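Local coordinates for protein MdcE (Pseudomonas aeruginosa, PDB 5VIP) that probably acts as the gamma subunit of biotin-independent malonate decarboxylase, taking part in decarboxylation of the malonyl group carried on an acyl carrier protein, at residues D42-R47 and V64-N69; P72-G77 and S115-R120; V79-G84 and E123-H128; V111-Q116 and S158-A163; V153-S158 and G178-A183. All blocks are in the same frame, centred on the assembly; numbering follows the deposited sequence.

Contact 1 of 5, residues D42-R47 and V64-N69; sequences DPASLR and VPDPDN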
# COMPACT_ATOMS: atom_id res chain seq x y z
N ASP A 42 6.91 20.93 8.34
CA ASP A 42 6.39 19.57 8.52
C ASP A 42 5.44 19.44 9.70
O ASP A 42 5.53 20.19 10.66
CB ASP A 42 7.55 18.58 8.71
CG ASP A 42 8.37 18.39 7.44
OD1 ASP A 42 7.88 18.72 6.34
OD2 ASP A 42 9.51 17.88 7.55
N PRO A 43 4.51 18.47 9.63
CA PRO A 43 3.79 18.04 10.84
C PRO A 43 4.78 17.61 11.93
O PRO A 43 5.85 17.06 11.61
CB PRO A 43 2.96 16.84 10.35
CG PRO A 43 2.82 17.04 8.88
CD PRO A 43 4.05 17.76 8.42
N ALA A 44 4.43 17.83 13.19
CA ALA A 44 5.31 17.49 14.31
C ALA A 44 5.50 15.98 14.48
O ALA A 44 6.40 15.53 15.20
CB ALA A 44 4.77 18.09 15.60
N SER A 45 4.64 15.21 13.83
CA SER A 45 4.73 13.75 13.85
C SER A 45 5.69 13.24 12.77
O SER A 45 5.81 12.04 12.57
CB SER A 45 3.35 13.14 13.65
OG SER A 45 2.72 13.76 12.54
N LEU A 46 6.35 14.16 12.08
CA LEU A 46 7.32 13.83 11.04
C LEU A 46 8.70 14.38 11.35
O LEU A 46 8.84 15.56 11.67
CB LEU A 46 6.87 14.39 9.69
CG LEU A 46 6.54 13.36 8.64
CD1 LEU A 46 5.35 12.58 9.14
CD2 LEU A 46 6.26 14.03 7.31
N ARG A 47 9.72 13.53 11.25
CA ARG A 47 11.09 14.00 11.30
C ARG A 47 11.75 13.77 9.94
O ARG A 47 11.77 12.64 9.44
CB ARG A 47 11.89 13.29 12.39
CG ARG A 47 11.37 13.51 13.78
CD ARG A 47 11.53 14.96 14.22
NE ARG A 47 11.12 15.12 15.61
CZ ARG A 47 9.87 15.37 15.99
NH1 ARG A 47 8.92 15.48 15.07
NH2 ARG A 47 9.57 15.49 17.28
N VAL A 64 6.91 9.78 13.99
CA VAL A 64 7.12 9.69 15.44
C VAL A 64 5.89 10.19 16.18
O VAL A 64 5.07 10.91 15.61
CB VAL A 64 8.36 10.52 15.88
CG1 VAL A 64 9.63 10.03 15.16
CG2 VAL A 64 8.11 11.99 15.60
N PRO A 65 5.74 9.82 17.47
CA PRO A 65 4.55 10.25 18.20
C PRO A 65 4.47 11.76 18.33
O PRO A 65 5.48 12.43 18.49
CB PRO A 65 4.73 9.59 19.57
CG PRO A 65 5.58 8.42 19.31
CD PRO A 65 6.54 8.86 18.25
N ASP A 66 3.25 12.28 18.22
CA ASP A 66 2.97 13.68 18.48
C ASP A 66 1.71 13.80 19.33
O ASP A 66 0.59 13.74 18.82
CB ASP A 66 2.80 14.47 17.17
CG ASP A 66 2.40 15.92 17.41
OD1 ASP A 66 2.62 16.43 18.53
OD2 ASP A 66 1.86 16.55 16.48
N PRO A 67 1.90 13.96 20.65
CA PRO A 67 0.78 14.08 21.59
C PRO A 67 -0.10 15.29 21.32
O PRO A 67 -1.22 15.34 21.82
CB PRO A 67 1.49 14.20 22.96
CG PRO A 67 2.88 14.62 22.64
CD PRO A 67 3.21 14.00 21.32
N ASP A 68 0.40 16.25 20.54
CA ASP A 68 -0.35 17.46 20.21
C ASP A 68 -0.89 17.43 18.78
O ASP A 68 -1.21 18.48 18.21
CB ASP A 68 0.52 18.70 20.39
CG ASP A 68 1.06 18.83 21.81
OD1 ASP A 68 0.35 18.43 22.75
OD2 ASP A 68 2.20 19.31 21.97
N ASN A 69 -0.97 16.24 18.20
CA ASN A 69 -1.49 16.09 16.84
C ASN A 69 -2.89 16.70 16.73
O ASN A 69 -3.74 16.42 17.57
CB ASN A 69 -1.53 14.61 16.44
CG ASN A 69 -1.57 14.42 14.93
OD1 ASN A 69 -2.44 14.95 14.25
ND2 ASN A 69 -0.59 13.68 14.40

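Contact 2 of 5, residues P72-G77 and S115-R120; sequences PRARQG and SQAYGR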
# COMPACT_ATOMS: atom_id res chain seq x y z
N PRO A 72 -6.94 13.80 17.03
CA PRO A 72 -6.87 13.09 18.32
C PRO A 72 -6.54 11.61 18.14
O PRO A 72 -5.85 11.04 18.97
CB PRO A 72 -8.27 13.28 18.91
CG PRO A 72 -8.85 14.43 18.18
CD PRO A 72 -8.26 14.42 16.82
N ARG A 73 -7.01 11.02 17.05
CA ARG A 73 -6.77 9.60 16.82
C ARG A 73 -5.33 9.31 16.34
O ARG A 73 -4.95 8.15 16.14
CB ARG A 73 -7.79 9.05 15.81
CG ARG A 73 -9.23 9.01 16.36
CD ARG A 73 -9.33 8.21 17.67
NE ARG A 73 -8.59 6.95 17.61
CZ ARG A 73 -8.39 6.13 18.65
NH1 ARG A 73 -8.88 6.43 19.85
NH2 ARG A 73 -7.69 5.01 18.48
N ALA A 74 -4.53 10.35 16.19
CA ALA A 74 -3.16 10.17 15.74
C ALA A 74 -2.15 10.76 16.73
O ALA A 74 -1.20 11.42 16.32
CB ALA A 74 -2.97 10.79 14.36
N ARG A 75 -2.35 10.53 18.02
CA ARG A 75 -1.47 11.16 19.01
C ARG A 75 -0.52 10.19 19.69
O ARG A 75 0.12 10.53 20.69
CB ARG A 75 -2.31 11.88 20.06
CG ARG A 75 -2.87 13.18 19.53
CD ARG A 75 -3.86 13.84 20.46
NE ARG A 75 -4.35 15.07 19.86
CZ ARG A 75 -5.39 15.77 20.31
NH1 ARG A 75 -6.06 15.35 21.37
NH2 ARG A 75 -5.75 16.88 19.68
N GLN A 76 -0.41 8.98 19.15
CA GLN A 76 0.48 7.99 19.73
C GLN A 76 1.37 7.34 18.67
O GLN A 76 1.71 6.17 18.78
CB GLN A 76 -0.33 6.93 20.47
CG GLN A 76 -1.24 7.53 21.54
CD GLN A 76 -1.62 6.54 22.60
OE1 GLN A 76 -2.45 5.66 22.38
NE2 GLN A 76 -1.01 6.67 23.77
N GLY A 77 1.74 8.10 17.65
CA GLY A 77 2.70 7.61 16.67
C GLY A 77 2.09 6.98 15.43
O GLY A 77 2.82 6.53 14.54
N SER A 115 0.48 1.53 13.95
CA SER A 115 -0.67 1.24 13.09
C SER A 115 -1.00 2.50 12.32
O SER A 115 -0.44 3.56 12.60
CB SER A 115 -1.88 0.81 13.91
OG SER A 115 -2.30 1.88 14.74
N GLN A 116 -1.93 2.39 11.38
CA GLN A 116 -2.58 3.57 10.84
C GLN A 116 -3.48 4.15 11.93
O GLN A 116 -3.81 3.47 12.90
CB GLN A 116 -3.42 3.22 9.61
CG GLN A 116 -4.56 2.25 9.91
CD GLN A 116 -4.23 0.83 9.51
OE1 GLN A 116 -3.12 0.33 9.74
NE2 GLN A 116 -5.20 0.15 8.90
N ALA A 117 -3.87 5.41 11.77
CA ALA A 117 -4.87 5.99 12.65
C ALA A 117 -6.24 5.32 12.43
O ALA A 117 -6.58 4.95 11.30
CB ALA A 117 -4.97 7.51 12.43
N TYR A 118 -6.99 5.14 13.52
CA TYR A 118 -8.34 4.59 13.47
C TYR A 118 -9.32 5.66 13.91
O TYR A 118 -9.26 6.11 15.05
CB TYR A 118 -8.49 3.37 14.40
CG TYR A 118 -7.56 2.21 14.12
CD1 TYR A 118 -7.89 1.23 13.20
CD2 TYR A 118 -6.34 2.10 14.79
CE1 TYR A 118 -7.04 0.17 12.94
CE2 TYR A 118 -5.48 1.05 14.54
CZ TYR A 118 -5.84 0.09 13.61
OH TYR A 118 -4.99 -0.97 13.36
N GLY A 119 -10.24 6.06 13.05
CA GLY A 119 -11.21 7.07 13.44
C GLY A 119 -12.21 7.38 12.36
O GLY A 119 -11.96 7.09 11.19
N ARG A 120 -13.33 7.97 12.74
CA ARG A 120 -14.38 8.30 11.79
C ARG A 120 -14.03 9.55 10.99
O ARG A 120 -14.37 9.65 9.82
CB ARG A 120 -15.72 8.48 12.52
CG ARG A 120 -16.27 7.16 13.05
CD ARG A 120 -17.39 7.33 14.08
NE ARG A 120 -17.78 6.04 14.64
CZ ARG A 120 -17.13 5.41 15.62
NH1 ARG A 120 -16.05 5.96 16.17
NH2 ARG A 120 -17.55 4.23 16.05
O HOH W 1 -6.05 5.60 16.16

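Contact 3 of 5, residues V79-G84 and E123-H128; sequences VGLLEG and EALGIH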
# COMPACT_ATOMS: atom_id res chain seq x y z
N VAL A 79 0.21 6.46 11.79
CA VAL A 79 0.23 7.15 10.50
C VAL A 79 -1.20 7.55 10.17
O VAL A 79 -2.01 6.72 9.76
CB VAL A 79 0.84 6.29 9.39
CG1 VAL A 79 0.70 6.98 8.04
CG2 VAL A 79 2.32 6.03 9.69
N GLY A 80 -1.51 8.82 10.39
CA GLY A 80 -2.83 9.36 10.10
C GLY A 80 -2.80 10.27 8.89
O GLY A 80 -1.92 10.14 8.03
N LEU A 81 -3.75 11.19 8.81
CA LEU A 81 -3.92 12.05 7.64
C LEU A 81 -2.72 12.94 7.37
O LEU A 81 -2.26 13.07 6.23
CB LEU A 81 -5.17 12.91 7.80
CG LEU A 81 -6.48 12.11 7.77
CD1 LEU A 81 -7.57 12.85 8.51
CD2 LEU A 81 -6.89 11.85 6.31
N LEU A 82 -2.21 13.58 8.42
CA LEU A 82 -1.12 14.53 8.24
C LEU A 82 0.17 13.80 7.94
O LEU A 82 1.03 14.31 7.22
CB LEU A 82 -0.96 15.41 9.48
CG LEU A 82 -2.20 16.26 9.77
CD1 LEU A 82 -2.04 17.03 11.07
CD2 LEU A 82 -2.47 17.22 8.61
N GLU A 83 0.31 12.60 8.50
CA GLU A 83 1.53 11.83 8.34
C GLU A 83 1.63 11.28 6.92
O GLU A 83 2.68 11.34 6.31
CB GLU A 83 1.60 10.70 9.36
CG GLU A 83 1.71 11.19 10.81
CD GLU A 83 0.45 11.90 11.29
OE1 GLU A 83 -0.67 11.37 11.04
OE2 GLU A 83 0.57 13.00 11.89
N GLY A 84 0.51 10.74 6.43
CA GLY A 84 0.43 10.27 5.06
C GLY A 84 0.72 11.37 4.05
O GLY A 84 1.61 11.24 3.21
N GLU A 123 -11.57 8.28 8.30
CA GLU A 123 -12.26 7.65 7.17
C GLU A 123 -13.01 8.66 6.31
O GLU A 123 -12.93 8.61 5.09
CB GLU A 123 -13.25 6.57 7.65
CG GLU A 123 -12.59 5.34 8.21
CD GLU A 123 -11.61 4.68 7.25
OE1 GLU A 123 -11.81 4.75 6.01
OE2 GLU A 123 -10.63 4.08 7.74
N ALA A 124 -13.73 9.58 6.95
CA ALA A 124 -14.51 10.57 6.21
C ALA A 124 -13.63 11.43 5.31
O ALA A 124 -14.02 11.80 4.20
CB ALA A 124 -15.30 11.46 7.17
N LEU A 125 -12.43 11.74 5.81
CA LEU A 125 -11.51 12.62 5.08
C LEU A 125 -10.55 11.84 4.18
O LEU A 125 -9.64 12.42 3.60
CB LEU A 125 -10.72 13.48 6.05
CG LEU A 125 -11.52 14.49 6.89
CD1 LEU A 125 -10.62 15.12 7.94
CD2 LEU A 125 -12.11 15.55 6.01
N GLY A 126 -10.76 10.53 4.06
CA GLY A 126 -10.00 9.72 3.12
C GLY A 126 -8.58 9.39 3.54
O GLY A 126 -7.63 9.62 2.80
N ILE A 127 -8.43 8.82 4.73
CA ILE A 127 -7.11 8.37 5.17
C ILE A 127 -6.50 7.33 4.20
O ILE A 127 -5.29 7.31 4.02
CB ILE A 127 -7.17 7.80 6.61
CG1 ILE A 127 -5.77 7.42 7.11
CG2 ILE A 127 -8.17 6.64 6.72
CD1 ILE A 127 -5.69 7.26 8.64
N HIS A 128 -7.32 6.50 3.57
CA HIS A 128 -6.78 5.57 2.56
C HIS A 128 -6.08 6.34 1.42
O HIS A 128 -5.09 5.85 0.85
CB HIS A 128 -7.88 4.67 2.00
CG HIS A 128 -8.79 5.36 1.03
ND1 HIS A 128 -9.81 6.19 1.42
CD2 HIS A 128 -8.79 5.38 -0.33
CE1 HIS A 128 -10.42 6.68 0.36
NE2 HIS A 128 -9.82 6.21 -0.72

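Contact 4 of 5, residues V111-Q116 and S158-A163; sequences VDVPSQ and SGAFLA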
# COMPACT_ATOMS: atom_id res chain seq x y z
N VAL A 111 11.66 3.12 10.47
CA VAL A 111 10.30 2.63 10.65
C VAL A 111 10.02 2.18 12.08
O VAL A 111 10.60 1.20 12.56
CB VAL A 111 10.01 1.46 9.68
CG1 VAL A 111 8.58 0.96 9.86
CG2 VAL A 111 10.24 1.90 8.21
N ASP A 112 9.13 2.89 12.75
CA ASP A 112 8.61 2.46 14.03
C ASP A 112 7.21 3.04 14.17
O ASP A 112 7.03 4.11 14.76
CB ASP A 112 9.51 2.89 15.20
CG ASP A 112 8.92 2.55 16.56
OD1 ASP A 112 8.18 1.54 16.68
OD2 ASP A 112 9.18 3.32 17.52
N VAL A 113 6.24 2.35 13.59
CA VAL A 113 4.87 2.84 13.52
C VAL A 113 3.91 1.75 13.99
O VAL A 113 3.94 0.62 13.49
CB VAL A 113 4.50 3.29 12.09
CG1 VAL A 113 5.18 4.60 11.76
CG2 VAL A 113 4.90 2.21 11.08
N PRO A 114 3.06 2.08 14.96
CA PRO A 114 2.18 1.12 15.64
C PRO A 114 1.01 0.64 14.79
O PRO A 114 0.61 -0.52 14.90
CB PRO A 114 1.68 1.91 16.85
CG PRO A 114 1.76 3.34 16.43
CD PRO A 114 2.95 3.44 15.53
N SER A 115 0.48 1.53 13.95
CA SER A 115 -0.67 1.24 13.09
C SER A 115 -1.00 2.50 12.32
O SER A 115 -0.44 3.56 12.60
CB SER A 115 -1.88 0.81 13.91
OG SER A 115 -2.30 1.88 14.74
N GLN A 116 -1.93 2.39 11.38
CA GLN A 116 -2.58 3.57 10.84
C GLN A 116 -3.48 4.15 11.93
O GLN A 116 -3.81 3.47 12.90
CB GLN A 116 -3.42 3.22 9.61
CG GLN A 116 -4.56 2.25 9.91
CD GLN A 116 -4.23 0.83 9.51
OE1 GLN A 116 -3.12 0.33 9.74
NE2 GLN A 116 -5.20 0.15 8.90
N SER A 158 0.83 -2.98 9.37
CA SER A 158 -0.37 -2.71 8.57
C SER A 158 -0.20 -1.58 7.55
O SER A 158 0.82 -1.50 6.86
CB SER A 158 -1.53 -2.39 9.52
OG SER A 158 -2.78 -2.43 8.86
N GLY A 159 -1.19 -0.69 7.47
CA GLY A 159 -1.17 0.39 6.50
C GLY A 159 -0.09 1.43 6.76
O GLY A 159 0.37 2.12 5.84
N ALA A 160 0.30 1.57 8.02
CA ALA A 160 1.38 2.49 8.37
C ALA A 160 2.68 2.04 7.71
O ALA A 160 3.41 2.87 7.16
CB ALA A 160 1.55 2.59 9.90
N PHE A 161 2.97 0.74 7.76
CA PHE A 161 4.17 0.20 7.11
C PHE A 161 4.07 0.27 5.58
O PHE A 161 5.07 0.54 4.90
CB PHE A 161 4.43 -1.25 7.57
CG PHE A 161 5.74 -1.84 7.08
CD1 PHE A 161 6.83 -1.03 6.77
CD2 PHE A 161 5.88 -3.21 6.94
CE1 PHE A 161 8.02 -1.57 6.31
CE2 PHE A 161 7.07 -3.77 6.49
CZ PHE A 161 8.15 -2.95 6.17
N LEU A 162 2.89 0.01 5.03
CA LEU A 162 2.72 0.14 3.57
C LEU A 162 3.09 1.56 3.12
O LEU A 162 3.76 1.76 2.10
CB LEU A 162 1.29 -0.20 3.15
CG LEU A 162 0.91 -1.68 3.24
CD1 LEU A 162 -0.57 -1.91 2.97
CD2 LEU A 162 1.76 -2.50 2.27
N ALA A 163 2.68 2.55 3.92
CA ALA A 163 2.89 3.96 3.58
C ALA A 163 4.32 4.41 3.86
O ALA A 163 4.84 5.29 3.19
CB ALA A 163 1.91 4.84 4.36

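Contact 5 of 5, residues V153-S158 and G178-A183; sequences VGKAMS and GVMVHA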
# COMPACT_ATOMS: atom_id res chain seq x y z
N VAL A 153 13.18 -0.43 13.14
CA VAL A 153 13.78 -0.36 14.46
C VAL A 153 12.75 -0.68 15.53
O VAL A 153 13.09 -0.88 16.69
CB VAL A 153 14.41 1.03 14.74
CG1 VAL A 153 15.40 1.38 13.64
CG2 VAL A 153 13.34 2.11 14.87
N GLY A 154 11.48 -0.78 15.12
CA GLY A 154 10.41 -1.10 16.04
C GLY A 154 9.21 -1.74 15.35
O GLY A 154 9.36 -2.67 14.58
N LYS A 155 8.02 -1.22 15.62
CA LYS A 155 6.83 -1.78 15.00
C LYS A 155 6.74 -1.36 13.53
O LYS A 155 7.06 -0.23 13.16
CB LYS A 155 5.58 -1.35 15.76
CG LYS A 155 5.63 -1.69 17.24
CD LYS A 155 4.26 -1.66 17.88
CE LYS A 155 4.36 -1.88 19.39
NZ LYS A 155 5.10 -0.75 20.03
N ALA A 156 6.34 -2.29 12.68
CA ALA A 156 6.12 -1.99 11.28
C ALA A 156 4.79 -2.60 10.90
O ALA A 156 4.74 -3.71 10.36
CB ALA A 156 7.25 -2.52 10.41
N MSE A 157 3.70 -1.88 11.18
CA MSE A 157 2.38 -2.49 11.17
C MSE A 157 1.46 -2.02 10.05
O MSE A 157 1.29 -0.83 9.84
CB MSE A 157 1.69 -2.22 12.51
CG MSE A 157 2.47 -2.73 13.70
SE MSE A 157 2.49 -4.69 13.69
CE MSE A 157 0.65 -4.97 14.21
N SER A 158 0.83 -2.98 9.37
CA SER A 158 -0.37 -2.71 8.57
C SER A 158 -0.20 -1.58 7.55
O SER A 158 0.82 -1.50 6.86
CB SER A 158 -1.53 -2.39 9.52
OG SER A 158 -2.78 -2.43 8.86
N GLY A 178 11.22 -6.31 20.00
CA GLY A 178 10.31 -5.19 19.82
C GLY A 178 10.07 -4.88 18.35
O GLY A 178 9.22 -4.05 18.02
N VAL A 179 10.83 -5.52 17.47
CA VAL A 179 10.68 -5.28 16.04
C VAL A 179 9.70 -6.31 15.50
O VAL A 179 9.94 -7.51 15.55
CB VAL A 179 12.02 -5.39 15.28
CG1 VAL A 179 11.80 -5.13 13.79
CG2 VAL A 179 13.02 -4.38 15.83
N MSE A 180 8.56 -5.83 15.02
CA MSE A 180 7.50 -6.72 14.58
C MSE A 180 6.87 -6.20 13.31
O MSE A 180 6.57 -5.01 13.19
CB MSE A 180 6.43 -6.87 15.67
CG MSE A 180 6.94 -7.60 16.92
SE MSE A 180 5.65 -7.54 18.38
CE MSE A 180 5.72 -5.65 18.83
N VAL A 181 6.69 -7.10 12.35
CA VAL A 181 5.99 -6.78 11.11
C VAL A 181 4.72 -7.61 11.10
O VAL A 181 4.77 -8.82 11.34
CB VAL A 181 6.83 -7.12 9.87
CG1 VAL A 181 6.07 -6.70 8.60
CG2 VAL A 181 8.20 -6.45 9.94
N HIS A 182 3.58 -6.96 10.86
CA HIS A 182 2.32 -7.70 10.73
C HIS A 182 1.25 -6.84 10.07
O HIS A 182 1.45 -5.65 9.87
CB HIS A 182 1.82 -8.19 12.10
CG HIS A 182 1.06 -9.48 12.05
ND1 HIS A 182 -0.29 -9.55 11.83
CD2 HIS A 182 1.48 -10.76 12.22
CE1 HIS A 182 -0.68 -10.82 11.86
NE2 HIS A 182 0.38 -11.57 12.09
N ALA A 183 0.12 -7.46 9.77
CA ALA A 183 -1.00 -6.80 9.12
C ALA A 183 -2.02 -6.28 10.13
O ALA A 183 -2.79 -5.37 9.83
CB ALA A 183 -1.65 -7.75 8.13

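Contact 1 of 5, residues D42-R47 and V64-N69
Ser45 and Val64 are joined by a nearly straight backbone bond, Val64 N to Ser45 O at 2.9 Å with an angle of 169° at the hydrogen, next to the open end of a beta hairpin. The tight part of the contact lies on both sides of this bond. Val64 CG2 sits over one face of the Arg47 guanidinium, 3.6 Å from NH1, and the two side chains cross at about a right angle. Arg47 NH1 itself donates to Ala44 O, which lies close to the guanidinium plane and ties the arginine back over its own turn. Farther along, Ser45 CB meets Asp66 CB at 3.8 Å, and Ala44 CB lies 3.4 Å from Asp66 OD2, the carboxylate having been swung anti to the backbone N (chi1 175°). The exposed side is the type I turn at Pro67 and Asp68, where Asp66 OD1 takes up Asp68 N in an Asx turn. Ser45 OG and Asn69 ND2 do not bond each other; both turn to Glu83 OE2. The contact thus lies where strands 46-53 and 56-63 open out, with helix 24-33 packing on Arg47 and Val64 and helix 81-97 supplying Glu83.

Contact 2 of 5, residues P72-G77 and S115-R120
Arg73 lays its aliphatic stem across the Tyr118 carbonyl, with CG 3.2 Å from Tyr118 O; the same CG lies 4.0 Å from Gly119 CA, a residue with no side chain to hold it off. The contact joins two loops of what is probably a crotonase-type fold: 72-77 leads toward helix 81-97, while 115-120 runs from strand 106-113 to Gly119, the N-cap of helix 120-124. Bends at chi2 (-55°) and chi3 (-45°) curl the arginine round the carbonyl instead of extending it, and this brings NE to 2.8 Å from Tyr118 O. The resulting hydrogen bond is weak, since its angle at the hydrogen is only 126° and the oxygen stands oblique to the guanidinium. Next to the arginine the contact is apolar. Ala117 points its methyl at the 72-77 loop, where CB meets Ala74 CB at 4.3 Å and touches Arg73 O. The other protein chain of the assembly borders both loops, packing on Arg73 and on Tyr118, and an acidic side chain of that neighbouring chain forms a salt bridge with Arg120. A single water stitches the two backbones together: it donates to Arg73 O at 2.8 Å and accepts from Tyr118 N at 2.8 Å and from Arg73 NH2 at 2.9 Å.

Contact 3 of 5, residues V79-G84 and E123-H128
Leu81 drives both branches of its side chain into the turn between helices 120-124 and 127-143, and apolar packing carries the whole contact. CD1 meets Leu125 CD1 at 3.8 Å, the two leucines crossing at about a right angle, while CD2 lies against the backbone at the start of the second helix, 3.7 Å from Ile127 CA. Ile127 answers from its side. Its CG1 is anti to the backbone N (chi1 -176°), and the extended chain carries CD1 to 3.8 Å from Gly80 CA and close to Val79 O, so that this methyl rests on the main chain at Gly80.

Hydrogen bonds are formed within each segment rather than between them. Glu83 folds back so that OE1 accepts from Gly80 N at 2.8 Å through its anti lone pair. Gly80 is the N-cap of helix 81-97 and Glu83 its third helical residue, which makes this the side-chain-to-backbone half of a capping box; Glu83 OE2 is taken by Ser45 and Asn69. On the other segment Gly126, with positive phi, is the C-prime residue of a Schellman motif, its N bonding Glu123 O at 3.1 Å and Ile127 N bonding Glu122 O. The same glycine is the N-cap of helix 127-143.

Leu81 and Ile127 also pack on apolar side chains of the other protein chain, whose backbone is held by the Glu123 carboxylate. Within its own chain, the contact brings the N-terminal end of helix 81-97 against the junction of helices 120-124 and 127-143, with the Val79 backbone paired to Ser115 and Ala117 on the loop after strand 106-113.

Contact 4 of 5, residues V111-Q116 and S158-A163
Val113 and Ala160 meet methyl to methyl, with Val113 CG2 3.6 Å from Ala160 CB, where strand 106-113 gives way to a loop lying over the first turn of helix 158-163. The Ala160 methyl points toward this loop and also touches Ser115 O at 3.5 Å. On one side of it Val111 crosses Phe161 at about a right angle: CG1 comes to 4.1 Å from Phe161 CD1, approaching the ring obliquely. On the other side the contact is polar. Gln116 starts with CG between its backbone N and carbonyl carbon (chi1 63°) and bends again at chi2, which brings the amide over the helix start. OE1 accepts from Gly159 N at 3.1 Å, the donor standing 47° out of the carbonyl plane. Ser158 OG is 2.9 Å from the same oxygen but can also reach Ala183 O. The amide is held from its other end by NE2, which bonds a polar side chain of the other protein chain. Gln116 N, by contrast, is buried here without a partner. Strand 111-113 and the helix run roughly antiparallel, at 151°, their axes 8.8 Å apart. This sets the helix against the end of the strand, between Val79, which packs on Ala160, and Leu152 and Ala156 of strands 148-152 and 155-157, which pack on Phe161.

Contact 5 of 5, residues V153-S158 and G178-A183
Met157, a selenomethionine, leans across the neighbouring strand toward His182 in the parallel strand pair 155-157 and 180-182. Its CB lies against Pro114 O, in the loop after strand 106-113. CG leaves beside the backbone N, and like-signed bends at chi2 (-68°) and chi3 (-73°) then turn the chain toward the adjacent strand at His182. SE therefore rests 3.8 Å from His182 N and 3.9 Å from His182 CB, and the terminal CE closes on that same CB at 4.0 Å. The imidazole itself turns away, to stack with Tyr212 and to bond Met210 O through NE2. On the same face, Lys155 and Met180, also a selenomethionine, run side by side, pointing the same way, and touch at their CE atoms. Ala156 and Val181 occupy the opposite face, where both pack on Phe161.

The main chain is held by a ladder. Met180 O receives Ala156 N at 2.8 Å, nearly along the C=O axis, and His182 O receives Ser158 N at 2.8 Å in the carbonyl plane. The reverse bonds are longer: Met180 N to Gly154 O is 3.3 Å, and His182 N to Ala156 O is weak at 3.5 Å. CA-H...O contacts from Val179 and Val181 reach the same two carbonyls. This asymmetry suggests that, between these strands, the N-H groups of Ala156 and Ser158 are held more firmly than those of Met180 and His182.

The contacts follow one another from the hairpin side (contact 1) toward the middle of the chain (contacts 4 and 5). Contacts 1 and 3 share the Glu83 carboxylate. Contacts 2 and 3, with centres about 9 Å apart, are tied through Val79, whose O receives Ala117 N at 3.0 Å. Contact 4 shares Ser115 and Gln116 with contact 2 and Ser158 with contact 5; contacts 4 and 5 have centres about 8 Å apart, and Val113 N bonds Lys155 O at 2.7 Å. Contacts 2 to 5 also touch the other protein chain. In crotonase-type relatives the start of a helix placed like 158-163 contributes to the oxyanion hole, so contacts 4 and 5 may border the active site.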